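Local coordinates for 7,8-dihydro-6-hydroxymethylpterin pyrophosphokinase-dihydropteroate synthase (Plasmodium falciparum, PDB 6JWY), which probably makes the pterin diphosphate from 6-hydroxymethyl-7,8-dihydropterin and ATP, then joins it to 4-aminobenzoate to give 7,8-dihydropteroate in folate biosynthesis, at residues G46-T51 with L166-K171. The protein carries 1 engineered substitution. Residues are numbered along the deposited sequence; the frame is centred on the assembly and turned at random.
Sequences GKIINT and LTVVVK. With CA (calcium ion), chain H.
Lys47 and Lys171 form an antiparallel hydrogen-bonded pair: Lys47 N donates to Lys171 O at 2.7 Å, nearly straight at 170°, and Lys171 N returns a bond to Lys47 O. Further along, Val169 O takes two donors, Ile49 N at 2.8 Å and, weakly, Asn50 N at 3.4 Å, because both residues face Val169 in a classic beta bulge. Val169 N closes the pair on Asn50 O at 2.8 Å, approaching from above the carbonyl plane. A chi1 of 62° tucks Ile49 CG1 between its backbone N and C and brings it against Val169 CG1 at 3.8 Å, the two side chains passing at a slant. Ile48 CG2 rests on Val168 CG1 at 3.8 Å, on the face packed by helix 30-44, where Leu38 touches both and Val41 touches Ile48. The buried Asn50 amide is satisfied at both ends, ND2 by Tyr110 OH and OD1 by Arg569 NH2, with a weak, bent bond from Thr51 N. Ile48 N is bound by Glu42 OE2, while Val168 and Val170 turn their backbone bonds to strand 16-24. Gly46, with positive phi just after helix 30-44, gives its carbonyl O to calcium at 2.5 Å, alongside Glu42 O, Glu99 OE2 and a water. This is a bulged antiparallel pair inside the central sheet of the HPPK alpha/beta fold, with a calcium site where strand 46-57 begins.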
ATOM      1  N   GLY A  46     -36.583 -11.410 -25.040  1.00 26.17           N
ATOM      2  CA  GLY A  46     -37.223 -11.627 -23.749  1.00 22.67           C
ATOM      3  C   GLY A  46     -36.775 -10.601 -22.708  1.00 23.83           C
ATOM      4  O   GLY A  46     -36.649  -9.416 -23.023  1.00 25.38           O
ATOM      5  N   LYS A  47     -36.533 -11.076 -21.475  1.00 21.98           N
ATOM      6  CA  LYS A  47     -36.160 -10.227 -20.352  1.00 20.70           C
ATOM      7  C   LYS A  47     -34.732 -10.545 -19.923  1.00 19.94           C
ATOM      8  O   LYS A  47     -34.417 -11.701 -19.626  1.00 22.60           O
ATOM      9  CB  LYS A  47     -37.084 -10.419 -19.138  1.00 19.80           C
ATOM     10  CG  LYS A  47     -36.900  -9.328 -18.089  1.00 20.36           C
ATOM     11  CD  LYS A  47     -37.812  -9.365 -16.870  1.00 21.64           C
ATOM     12  CE  LYS A  47     -37.591  -8.212 -15.908  1.00 22.91           C
ATOM     13  NZ  LYS A  47     -37.511  -6.899 -16.618  1.00 23.28           N
ATOM     14  N   ILE A  48     -33.891  -9.510 -19.863  1.00 17.79           N
ATOM     15  CA  ILE A  48     -32.544  -9.671 -19.348  1.00 17.52           C
ATOM     16  C   ILE A  48     -32.620  -9.754 -17.826  1.00 17.48           C
ATOM     17  O   ILE A  48     -33.081  -8.817 -17.181  1.00 18.68           O
ATOM     18  CB  ILE A  48     -31.630  -8.528 -19.823  1.00 17.32           C
ATOM     19  CG1 ILE A  48     -31.439  -8.584 -21.340  1.00 18.01           C
ATOM     20  CG2 ILE A  48     -30.291  -8.562 -19.092  1.00 17.69           C
ATOM     21  CD1 ILE A  48     -30.447  -7.574 -21.882  1.00 19.05           C
ATOM     22  N   ILE A  49     -32.160 -10.874 -17.250  1.00 16.55           N
ATOM     23  CA  ILE A  49     -32.283 -11.058 -15.813  1.00 15.60           C
ATOM     24  C   ILE A  49     -30.919 -11.307 -15.185  1.00 15.19           C
ATOM     25  O   ILE A  49     -30.835 -11.497 -13.990  1.00 16.69           O
ATOM     26  CB  ILE A  49     -33.305 -12.169 -15.467  1.00 16.13           C
ATOM     27  CG1 ILE A  49     -32.873 -13.532 -16.030  1.00 16.07           C
ATOM     28  CG2 ILE A  49     -34.697 -11.756 -15.935  1.00 14.63           C
ATOM     29  CD1 ILE A  49     -33.755 -14.710 -15.626  1.00 15.16           C
ATOM     30  N   ASN A  50     -29.842 -11.292 -15.972  1.00 15.46           N
ATOM     31  CA  ASN A  50     -28.502 -11.302 -15.396  1.00 14.22           C
ATOM     32  C   ASN A  50     -27.510 -10.798 -16.442  1.00 14.17           C
ATOM     33  O   ASN A  50     -27.763 -10.866 -17.645  1.00 14.60           O
ATOM     34  CB  ASN A  50     -28.146 -12.675 -14.817  1.00 13.21           C
ATOM     35  CG  ASN A  50     -27.153 -12.629 -13.673  1.00 12.91           C
ATOM     36  OD1 ASN A  50     -26.328 -11.715 -13.590  1.00 12.86           O
ATOM     37  ND2 ASN A  50     -27.173 -13.649 -12.824  1.00 12.06           N
ATOM     38  N   THR A  51     -26.398 -10.233 -15.973  1.00 14.12           N
ATOM     39  CA  THR A  51     -25.310  -9.844 -16.848  1.00 13.64           C
ATOM     40  C   THR A  51     -24.012  -9.996 -16.073  1.00 13.74           C
ATOM     41  O   THR A  51     -24.025  -9.966 -14.839  1.00 13.61           O
ATOM     42  CB  THR A  51     -25.403  -8.377 -17.285  1.00 14.34           C
ATOM     43  OG1 THR A  51     -25.713  -7.578 -16.140  1.00 17.30           O
ATOM     44  CG2 THR A  51     -26.391  -8.118 -18.399  1.00 13.69           C
ATOM     45  N   LEU A 166     -19.002  -9.858 -22.733  1.00 25.17           N
ATOM     46  CA  LEU A 166     -20.110  -9.696 -21.810  1.00 24.84           C
ATOM     47  C   LEU A 166     -21.026 -10.910 -21.933  1.00 21.77           C
ATOM     48  O   LEU A 166     -21.301 -11.331 -23.052  1.00 23.03           O
ATOM     49  CB  LEU A 166     -20.850  -8.433 -22.265  1.00 26.04           C
ATOM     50  CG  LEU A 166     -22.128  -8.130 -21.499  1.00 26.19           C
ATOM     51  CD1 LEU A 166     -21.842  -8.190 -20.012  1.00 28.11           C
ATOM     52  CD2 LEU A 166     -22.652  -6.760 -21.876  1.00 26.64           C
ATOM     53  N   THR A 167     -21.482 -11.473 -20.807  1.00 18.72           N
ATOM     54  CA  THR A 167     -22.549 -12.468 -20.892  1.00 18.00           C
ATOM     55  C   THR A 167     -23.845 -11.942 -20.271  1.00 17.64           C
ATOM     56  O   THR A 167     -23.833 -11.002 -19.477  1.00 16.32           O
ATOM     57  CB  THR A 167     -22.203 -13.809 -20.232  1.00 17.34           C
ATOM     58  OG1 THR A 167     -21.853 -13.597 -18.866  1.00 17.30           O
ATOM     59  CG2 THR A 167     -21.132 -14.593 -20.954  1.00 17.08           C
ATOM     60  N   VAL A 168     -24.951 -12.620 -20.600  1.00 18.64           N
ATOM     61  CA  VAL A 168     -26.310 -12.154 -20.339  1.00 20.49           C
ATOM     62  C   VAL A 168     -27.155 -13.390 -20.045  1.00 19.51           C
ATOM     63  O   VAL A 168     -27.019 -14.406 -20.718  1.00 21.66           O
ATOM     64  CB  VAL A 168     -26.877 -11.431 -21.582  1.00 20.71           C
ATOM     65  CG1 VAL A 168     -28.272 -10.907 -21.354  1.00 25.03           C
ATOM     66  CG2 VAL A 168     -25.993 -10.296 -22.053  1.00 22.87           C
ATOM     67  N   VAL A 169     -28.048 -13.304 -19.067  1.00 18.34           N
ATOM     68  CA  VAL A 169     -29.095 -14.306 -18.977  1.00 18.79           C
ATOM     69  C   VAL A 169     -30.418 -13.688 -19.431  1.00 20.30           C
ATOM     70  O   VAL A 169     -30.800 -12.602 -18.976  1.00 20.72           O
ATOM     71  CB  VAL A 169     -29.189 -14.922 -17.570  1.00 17.43           C
ATOM     72  CG1 VAL A 169     -30.305 -15.960 -17.467  1.00 16.62           C
ATOM     73  CG2 VAL A 169     -27.862 -15.522 -17.157  1.00 17.01           C
ATOM     74  N   VAL A 170     -31.100 -14.404 -20.338  1.00 20.31           N
ATOM     75  CA  VAL A 170     -32.386 -13.965 -20.850  1.00 20.60           C
ATOM     76  C   VAL A 170     -33.450 -14.957 -20.387  1.00 22.30           C
ATOM     77  O   VAL A 170     -33.258 -16.160 -20.534  1.00 21.18           O
ATOM     78  CB  VAL A 170     -32.369 -13.825 -22.385  1.00 19.11           C
ATOM     79  CG1 VAL A 170     -33.536 -12.974 -22.876  1.00 18.77           C
ATOM     80  CG2 VAL A 170     -31.055 -13.237 -22.864  1.00 17.68           C
ATOM     81  N   LYS A 171     -34.538 -14.436 -19.788  1.00 24.00           N
ATOM     82  CA  LYS A 171     -35.800 -15.158 -19.706  1.00 25.87           C
ATOM     83  C   LYS A 171     -36.533 -14.896 -21.020  1.00 26.15           C
ATOM     84  O   LYS A 171     -36.971 -13.776 -21.255  1.00 29.55           O
ATOM     85  CB  LYS A 171     -36.642 -14.673 -18.521  1.00 26.67           C
ATOM     86  CG  LYS A 171     -37.806 -15.560 -18.109  1.00 28.12           C
ATOM     87  CD  LYS A 171     -38.919 -14.804 -17.411  1.00 32.15           C
ATOM     88  CE  LYS A 171     -38.854 -14.857 -15.899  1.00 34.63           C
ATOM     89  NZ  LYS A 171     -39.429 -13.648 -15.264  1.00 35.31           N
TER
HETATM   90 CA    CA H 806     -38.142  -7.363 -22.993  1.00 25.50          CA
HETATM   91  O   HOH W   1     -39.130  -9.065 -21.121  1.00 26.01           O